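Local atomic coordinates of putative silent information regulator 2 (Leishmania infantum, PDB entry 5OL0), a protein that removes acetyl groups from lysine side chains of proteins in an NAD-dependent reaction and probably helps regulate gene expression as a class I sirtuin. Residues H14-P19 against A25-E30; P19-L24 against Q287-T292. One frame throughout, in Å; residues are numbered along the deposited sequence.

Interaction 1. Residues H14-P19 against A25-E30; sequences HVLGEP and AHYIRE
The phenol ring of Tyr27 lies against two consecutive residues of the preceding loop, Val15 and Leu16, which meet it in different ways. Leu16 comes over one face: its CD2 methyl sits 3.5 Å from Tyr27 CG and 3.8 Å from the ring centroid, 25° off the normal, a CH-pi contact displaced toward the CB end of the ring. The two side chains run at about a right angle to each other. Val15 meets the other end, where its CG1 lies 3.8 Å from Tyr27 CE2 and also approaches the hydroxyl oxygen. The carbonyl oxygen of Val15 approaches the CD2/CE2 side of the ring obliquely, 3.4 Å from Tyr27 CE2. With CG anti to the backbone N (chi1 178°), the tyrosine ring reaches out from the helix toward the loop.

The loop contains a type I beta turn from His14 to Gly17, set just ahead of helix 21-30 at the edge of the Rossmann-like domain of this sirtuin. Within the turn, Leu16 N donates to His14 ND1 over 3.1 Å, almost straight at 169° and in the plane of the imidazole. Pro19 CB lies over one face of the imidazole, toward its rim. The far nitrogen, His14 NE2, bonds to the carbonyl oxygen of Asp279, so the imidazole is held at both nitrogens. Pro238 touches both Leu16 and Tyr27.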
ATOM      1  N   HIS A  14      16.635   6.848 -22.245  1.00 37.28           N
ATOM      2  CA  HIS A  14      15.653   6.899 -21.192  1.00 35.43           C
ATOM      3  C   HIS A  14      14.943   8.254 -21.094  1.00 34.53           C
ATOM      4  O   HIS A  14      15.556   9.317 -21.090  1.00 37.65           O
ATOM      5  CB  HIS A  14      16.306   6.562 -19.834  1.00 38.21           C
ATOM      6  CG  HIS A  14      15.360   5.867 -18.919  1.00 37.49           C
ATOM      7  ND1 HIS A  14      14.353   6.541 -18.288  1.00 32.88           N
ATOM      8  CD2 HIS A  14      15.185   4.550 -18.623  1.00 35.81           C
ATOM      9  CE1 HIS A  14      13.608   5.686 -17.614  1.00 33.02           C
ATOM     10  NE2 HIS A  14      14.092   4.473 -17.797  1.00 33.29           N
ATOM     11  N   VAL A  15      13.643   8.212 -20.896  1.00 34.30           N
ATOM     12  CA  VAL A  15      12.873   9.436 -20.624  1.00 38.78           C
ATOM     13  C   VAL A  15      13.479  10.265 -19.463  1.00 40.44           C
ATOM     14  O   VAL A  15      13.317  11.493 -19.436  1.00 34.94           O
ATOM     15  CB  VAL A  15      11.397   9.048 -20.331  1.00 44.31           C
ATOM     16  CG1 VAL A  15      10.590  10.160 -19.735  1.00 49.01           C
ATOM     17  CG2 VAL A  15      10.722   8.603 -21.622  1.00 46.88           C
ATOM     18  N   LEU A  16      14.143   9.615 -18.493  1.00 35.38           N
ATOM     19  CA  LEU A  16      14.712  10.351 -17.353  1.00 37.16           C
ATOM     20  C   LEU A  16      16.108  10.974 -17.626  1.00 41.65           C
ATOM     21  O   LEU A  16      16.629  11.670 -16.752  1.00 44.88           O
ATOM     22  CB  LEU A  16      14.791   9.475 -16.097  1.00 29.89           C
ATOM     23  CG  LEU A  16      13.486   9.042 -15.465  1.00 32.29           C
ATOM     24  CD1 LEU A  16      13.787   8.061 -14.327  1.00 35.12           C
ATOM     25  CD2 LEU A  16      12.685  10.242 -14.958  1.00 35.33           C
ATOM     26  N   GLY A  17      16.710  10.673 -18.780  1.00 41.43           N
ATOM     27  CA  GLY A  17      18.074  11.086 -19.092  1.00 44.30           C
ATOM     28  C   GLY A  17      18.959  10.038 -18.482  1.00 43.81           C
ATOM     29  O   GLY A  17      19.274   9.059 -19.114  1.00 51.86           O
ATOM     30  N   GLU A  18      19.308  10.208 -17.213  1.00 48.12           N
ATOM     31  CA  GLU A  18      20.028   9.177 -16.462  1.00 44.33           C
ATOM     32  C   GLU A  18      19.054   8.453 -15.576  1.00 39.87           C
ATOM     33  O   GLU A  18      18.416   9.084 -14.753  1.00 41.70           O
ATOM     34  CB  GLU A  18      21.125   9.798 -15.608  1.00 52.40           C
ATOM     35  CG  GLU A  18      22.216  10.470 -16.415  1.00 59.81           C
ATOM     36  CD  GLU A  18      22.829   9.503 -17.410  1.00 67.46           C
ATOM     37  OE1 GLU A  18      23.482   8.525 -16.957  1.00 72.14           O
ATOM     38  OE2 GLU A  18      22.619   9.701 -18.635  1.00 74.23           O
ATOM     39  N   PRO A  19      18.925   7.132 -15.727  1.00 41.65           N
ATOM     40  CA  PRO A  19      17.925   6.393 -14.934  1.00 42.05           C
ATOM     41  C   PRO A  19      18.430   6.077 -13.507  1.00 35.06           C
ATOM     42  O   PRO A  19      18.628   4.915 -13.131  1.00 37.78           O
ATOM     43  CB  PRO A  19      17.700   5.109 -15.781  1.00 42.28           C
ATOM     44  CG  PRO A  19      19.004   4.892 -16.449  1.00 43.22           C
ATOM     45  CD  PRO A  19      19.539   6.274 -16.762  1.00 41.09           C
ATOM     46  N   ALA A  25      15.446  12.909  -9.588  1.00 28.38           N
ATOM     47  CA  ALA A  25      15.239  14.179  -8.884  1.00 31.92           C
ATOM     48  C   ALA A  25      15.368  15.377  -9.842  1.00 34.43           C
ATOM     49  O   ALA A  25      14.543  16.309  -9.779  1.00 34.78           O
ATOM     50  CB  ALA A  25      16.226  14.346  -7.749  1.00 32.59           C
ATOM     51  N   HIS A  26      16.410  15.350 -10.673  1.00 35.63           N
ATOM     52  CA  HIS A  26      16.590  16.348 -11.777  1.00 39.43           C
ATOM     53  C   HIS A  26      15.375  16.447 -12.644  1.00 38.22           C
ATOM     54  O   HIS A  26      14.928  17.561 -12.963  1.00 37.05           O
ATOM     55  CB  HIS A  26      17.713  15.974 -12.763  1.00 47.61           C
ATOM     56  CG  HIS A  26      19.081  16.450 -12.385  1.00 65.29           C
ATOM     57  ND1 HIS A  26      19.480  17.765 -12.535  1.00 73.49           N
ATOM     58  CD2 HIS A  26      20.182  15.766 -11.969  1.00 71.08           C
ATOM     59  CE1 HIS A  26      20.752  17.874 -12.176  1.00 83.88           C
ATOM     60  NE2 HIS A  26      21.200  16.677 -11.830  1.00 74.11           N
ATOM     61  N   TYR A  27      14.845  15.300 -13.063  1.00 34.06           N
ATOM     62  CA  TYR A  27      13.691  15.286 -13.968  1.00 32.49           C
ATOM     63  C   TYR A  27      12.486  15.938 -13.281  1.00 34.57           C
ATOM     64  O   TYR A  27      11.808  16.796 -13.870  1.00 35.51           O
ATOM     65  CB  TYR A  27      13.353  13.860 -14.407  1.00 33.90           C
ATOM     66  CG  TYR A  27      12.129  13.680 -15.330  1.00 35.27           C
ATOM     67  CD1 TYR A  27      10.803  13.600 -14.798  1.00 32.43           C
ATOM     68  CD2 TYR A  27      12.288  13.504 -16.716  1.00 31.54           C
ATOM     69  CE1 TYR A  27       9.686  13.440 -15.633  1.00 31.80           C
ATOM     70  CE2 TYR A  27      11.168  13.283 -17.565  1.00 31.64           C
ATOM     71  CZ  TYR A  27       9.884  13.254 -17.031  1.00 34.93           C
ATOM     72  OH  TYR A  27       8.786  13.088 -17.836  1.00 33.61           O
ATOM     73  N   ILE A  28      12.224  15.545 -12.044  1.00 31.47           N
ATOM     74  CA  ILE A  28      11.135  16.170 -11.254  1.00 29.86           C
ATOM     75  C   ILE A  28      11.299  17.713 -11.143  1.00 33.53           C
ATOM     76  O   ILE A  28      10.313  18.478 -11.307  1.00 34.14           O
ATOM     77  CB  ILE A  28      11.042  15.552  -9.856  1.00 27.92           C
ATOM     78  CG1 ILE A  28      10.449  14.101  -9.935  1.00 27.65           C
ATOM     79  CG2 ILE A  28      10.186  16.392  -8.950  1.00 29.04           C
ATOM     80  CD1 ILE A  28      10.676  13.328  -8.663  1.00 28.23           C
ATOM     81  N   ARG A  29      12.518  18.156 -10.882  1.00 35.80           N
ATOM     82  CA  ARG A  29      12.766  19.587 -10.699  1.00 45.69           C
ATOM     83  C   ARG A  29      12.770  20.332 -12.018  1.00 44.62           C
ATOM     84  O   ARG A  29      11.987  21.257 -12.165  1.00 42.69           O
ATOM     85  CB  ARG A  29      14.042  19.846  -9.919  1.00 50.27           C
ATOM     86  CG  ARG A  29      13.861  19.472  -8.447  1.00 58.84           C
ATOM     87  CD  ARG A  29      15.173  19.483  -7.659  1.00 66.82           C
ATOM     88  NE  ARG A  29      15.452  20.779  -7.046  1.00 74.80           N
ATOM     89  CZ  ARG A  29      16.411  21.015  -6.147  1.00 79.16           C
ATOM     90  NH1 ARG A  29      17.230  20.043  -5.747  1.00 81.48           N
ATOM     91  NH2 ARG A  29      16.560  22.247  -5.654  1.00 79.02           N
ATOM     92  N   GLU A  30      13.575  19.878 -12.982  1.00 42.05           N
ATOM     93  CA  GLU A  30      13.694  20.525 -14.273  1.00 43.72           C
ATOM     94  C   GLU A  30      12.338  20.555 -15.009  1.00 47.87           C
ATOM     95  O   GLU A  30      11.938  21.587 -15.578  1.00 42.62           O
ATOM     96  CB  GLU A  30      14.802  19.892 -15.106  1.00 45.67           C
ATOM     97  CG  GLU A  30      16.216  20.188 -14.566  1.00 56.61           C
ATOM     98  CD  GLU A  30      17.340  19.417 -15.299  1.00 69.45           C
ATOM     99  OE1 GLU A  30      18.308  18.911 -14.647  1.00 66.07           O
ATOM    100  OE2 GLU A  30      17.255  19.308 -16.552  1.00 80.26           O
TER

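Interaction 2. Residues P19-L24 against Q287-T292; sequences PTLEGL and QENVVT
Leu21 points from the first turn of helix 21-30 toward helix 286-296, and its side chain makes the contact with Asn289 and Thr292. From CB, the chain turns to place CG beside the backbone N, anti to the carbonyl carbon (chi1 -68°), and there it forks. One branch, CD1, does most of the touching. It lies 3.7 Å from Asn289 OD1 and 3.9 Å from the backbone O of Asn289, and it also meets Thr292, with CB and CG2 each 4.1 Å away. The second branch, CD2, comes only to 4.2 Å from Asn289 O. Leucine and asparagine side chains run at about a right angle, with the CD1 methyl against the amide oxygen and CB of Asn289.

Thr20 is the N-cap of helix 21-30, its OG1 accepting from Gly23 N at 2.9 Å. Thr292 OG1 donates to Glu288 O at 3.1 Å, on the opposite face of that carbonyl from Thr292 N. With OG1 held there, CG2 is anti to the backbone N and faces Leu21. The amide nitrogen of Asn289 is engaged by the carbonyl oxygen of Arg283. Beneath the pair, Met242 and Phe282 of the parallel Rossmann-like sheet touch both Leu21 and Asn289, and Asn289 lies about 5 Å, side chain to side chain, from Cys286, a probable NAD-binding residue. With the hydroxyl and the amide nitrogen bonded within their own part of the chain, what meets Leu21 is a methyl, the CB carbons of Asn289 and Thr292, and the two oxygens of Asn289, so the helices meet here through van der Waals contact.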
ATOM      1  N   PRO A  19      18.925   7.132 -15.727  1.00 41.65           N
ATOM      2  CA  PRO A  19      17.925   6.393 -14.934  1.00 42.05           C
ATOM      3  C   PRO A  19      18.430   6.077 -13.507  1.00 35.06           C
ATOM      4  O   PRO A  19      18.628   4.915 -13.131  1.00 37.78           O
ATOM      5  CB  PRO A  19      17.700   5.109 -15.781  1.00 42.28           C
ATOM      6  CG  PRO A  19      19.004   4.892 -16.449  1.00 43.22           C
ATOM      7  CD  PRO A  19      19.539   6.274 -16.762  1.00 41.09           C
ATOM      8  N   THR A  20      18.657   7.124 -12.724  1.00 32.89           N
ATOM      9  CA  THR A  20      19.292   7.007 -11.398  1.00 33.71           C
ATOM     10  C   THR A  20      18.457   7.844 -10.437  1.00 30.82           C
ATOM     11  O   THR A  20      17.602   8.627 -10.851  1.00 32.71           O
ATOM     12  CB  THR A  20      20.710   7.603 -11.410  1.00 34.62           C
ATOM     13  OG1 THR A  20      20.608   8.973 -11.766  1.00 34.63           O
ATOM     14  CG2 THR A  20      21.587   6.927 -12.461  1.00 33.98           C
ATOM     15  N   LEU A  21      18.711   7.724  -9.153  1.00 32.47           N
ATOM     16  CA  LEU A  21      17.930   8.544  -8.205  1.00 31.71           C
ATOM     17  C   LEU A  21      18.193  10.029  -8.426  1.00 32.89           C
ATOM     18  O   LEU A  21      17.267  10.868  -8.330  1.00 28.94           O
ATOM     19  CB  LEU A  21      18.189   8.078  -6.767  1.00 33.19           C
ATOM     20  CG  LEU A  21      17.611   6.692  -6.490  1.00 31.63           C
ATOM     21  CD1 LEU A  21      18.225   6.144  -5.225  1.00 36.23           C
ATOM     22  CD2 LEU A  21      16.095   6.734  -6.400  1.00 33.59           C
ATOM     23  N   GLU A  22      19.457  10.345  -8.729  1.00 32.79           N
ATOM     24  CA  GLU A  22      19.870  11.682  -9.152  1.00 36.29           C
ATOM     25  C   GLU A  22      19.150  12.208 -10.405  1.00 35.83           C
ATOM     26  O   GLU A  22      18.591  13.335 -10.392  1.00 30.22           O
ATOM     27  CB  GLU A  22      21.391  11.706  -9.402  1.00 42.97           C
ATOM     28  CG  GLU A  22      21.937  13.072  -9.836  1.00 53.40           C
ATOM     29  CD  GLU A  22      23.470  13.164  -9.819  1.00 55.62           C
ATOM     30  OE1 GLU A  22      24.137  12.153 -10.136  1.00 59.76           O
ATOM     31  OE2 GLU A  22      23.983  14.258  -9.495  1.00 57.21           O
ATOM     32  N   GLY A  23      19.115  11.393 -11.454  1.00 30.23           N
ATOM     33  CA  GLY A  23      18.368  11.765 -12.650  1.00 34.09           C
ATOM     34  C   GLY A  23      16.877  11.972 -12.426  1.00 32.03           C
ATOM     35  O   GLY A  23      16.259  12.890 -12.992  1.00 30.97           O
ATOM     36  N   LEU A  24      16.285  11.130 -11.576  1.00 30.22           N
ATOM     37  CA  LEU A  24      14.892  11.252 -11.269  1.00 26.67           C
ATOM     38  C   LEU A  24      14.623  12.567 -10.588  1.00 27.35           C
ATOM     39  O   LEU A  24      13.632  13.248 -10.905  1.00 29.36           O
ATOM     40  CB  LEU A  24      14.464  10.063 -10.362  1.00 29.27           C
ATOM     41  CG  LEU A  24      13.037  10.146  -9.801  1.00 27.87           C
ATOM     42  CD1 LEU A  24      12.083  10.242 -10.926  1.00 30.63           C
ATOM     43  CD2 LEU A  24      12.718   8.931  -8.925  1.00 30.04           C
ATOM     44  N   GLN A 287      13.583   2.331   1.990  1.00 24.98           N
ATOM     45  CA  GLN A 287      13.725   3.387   2.953  1.00 28.88           C
ATOM     46  C   GLN A 287      15.003   4.194   2.625  1.00 32.40           C
ATOM     47  O   GLN A 287      14.963   5.432   2.626  1.00 33.50           O
ATOM     48  CB  GLN A 287      13.743   2.857   4.402  1.00 29.34           C
ATOM     49  CG  GLN A 287      12.543   2.025   4.762  1.00 29.69           C
ATOM     50  CD  GLN A 287      11.243   2.773   4.756  1.00 29.67           C
ATOM     51  OE1 GLN A 287      11.195   4.011   4.917  1.00 29.93           O
ATOM     52  NE2 GLN A 287      10.165   2.027   4.705  1.00 29.14           N
ATOM     53  N   GLU A 288      16.110   3.511   2.330  1.00 33.84           N
ATOM     54  CA  GLU A 288      17.343   4.171   1.933  1.00 35.58           C
ATOM     55  C   GLU A 288      17.195   4.902   0.607  1.00 31.43           C
ATOM     56  O   GLU A 288      17.690   5.963   0.453  1.00 31.29           O
ATOM     57  CB  GLU A 288      18.502   3.187   1.730  1.00 41.53           C
ATOM     58  CG  GLU A 288      19.178   2.678   2.987  1.00 55.37           C
ATOM     59  CD  GLU A 288      20.199   1.579   2.661  1.00 62.70           C
ATOM     60  OE1 GLU A 288      20.942   1.752   1.657  1.00 59.00           O
ATOM     61  OE2 GLU A 288      20.252   0.551   3.402  1.00 69.43           O
ATOM     62  N   ASN A 289      16.549   4.302  -0.361  1.00 31.64           N
ATOM     63  CA  ASN A 289      16.380   4.942  -1.651  1.00 30.68           C
ATOM     64  C   ASN A 289      15.565   6.209  -1.568  1.00 30.26           C
ATOM     65  O   ASN A 289      15.901   7.179  -2.238  1.00 30.91           O
ATOM     66  CB  ASN A 289      15.772   3.992  -2.670  1.00 31.36           C
ATOM     67  CG  ASN A 289      16.749   2.891  -3.077  1.00 32.52           C
ATOM     68  OD1 ASN A 289      17.925   3.135  -3.164  1.00 33.29           O
ATOM     69  ND2 ASN A 289      16.253   1.695  -3.316  1.00 28.25           N
ATOM     70  N   VAL A 290      14.555   6.232  -0.707  1.00 29.42           N
ATOM     71  CA  VAL A 290      13.734   7.438  -0.566  1.00 28.35           C
ATOM     72  C   VAL A 290      14.555   8.525   0.091  1.00 30.04           C
ATOM     73  O   VAL A 290      14.417   9.679  -0.265  1.00 31.73           O
ATOM     74  CB  VAL A 290      12.452   7.113   0.187  1.00 29.92           C
ATOM     75  CG1 VAL A 290      11.796   8.293   0.779  1.00 36.63           C
ATOM     76  CG2 VAL A 290      11.479   6.409  -0.760  1.00 30.27           C
ATOM     77  N   VAL A 291      15.392   8.151   1.039  1.00 28.58           N
ATOM     78  CA  VAL A 291      16.226   9.142   1.748  1.00 30.13           C
ATOM     79  C   VAL A 291      17.170   9.790   0.717  1.00 32.10           C
ATOM     80  O   VAL A 291      17.242  11.046   0.614  1.00 32.53           O
ATOM     81  CB  VAL A 291      16.963   8.517   2.929  1.00 33.93           C
ATOM     82  CG1 VAL A 291      18.140   9.384   3.399  1.00 34.03           C
ATOM     83  CG2 VAL A 291      15.979   8.244   4.077  1.00 36.27           C
ATOM     84  N   THR A 292      17.803   8.952  -0.106  1.00 32.07           N
ATOM     85  CA  THR A 292      18.669   9.483  -1.171  1.00 30.70           C
ATOM     86  C   THR A 292      17.920  10.377  -2.125  1.00 31.20           C
ATOM     87  O   THR A 292      18.406  11.422  -2.460  1.00 32.50           O
ATOM     88  CB  THR A 292      19.306   8.362  -1.936  1.00 31.95           C
ATOM     89  OG1 THR A 292      19.961   7.544  -1.007  1.00 32.96           O
ATOM     90  CG2 THR A 292      20.336   8.857  -3.010  1.00 29.65           C
TER

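Overall arrangement
Helix 21-30 is common to both contacts: interaction 1 uses its later turns against the loop just before it, interaction 2 its start against helix 286-296. Their centres are 11 Å apart, their segments overlap at Pro19, and they touch where Leu16 CD2 packs on Leu24 CD1 at 4.1 Å. Along the chain the segments alternate, 14-19, 19-24, 25-30 and then 287-292, so one contact is local whereas the other joins parts 263 positions apart. Together they join the N-terminal loop, helix 21-30 and helix 286-296 beside the 239-242 and 279-282 end of the parallel sheet, in the Rossmann-like domain that probably binds NAD.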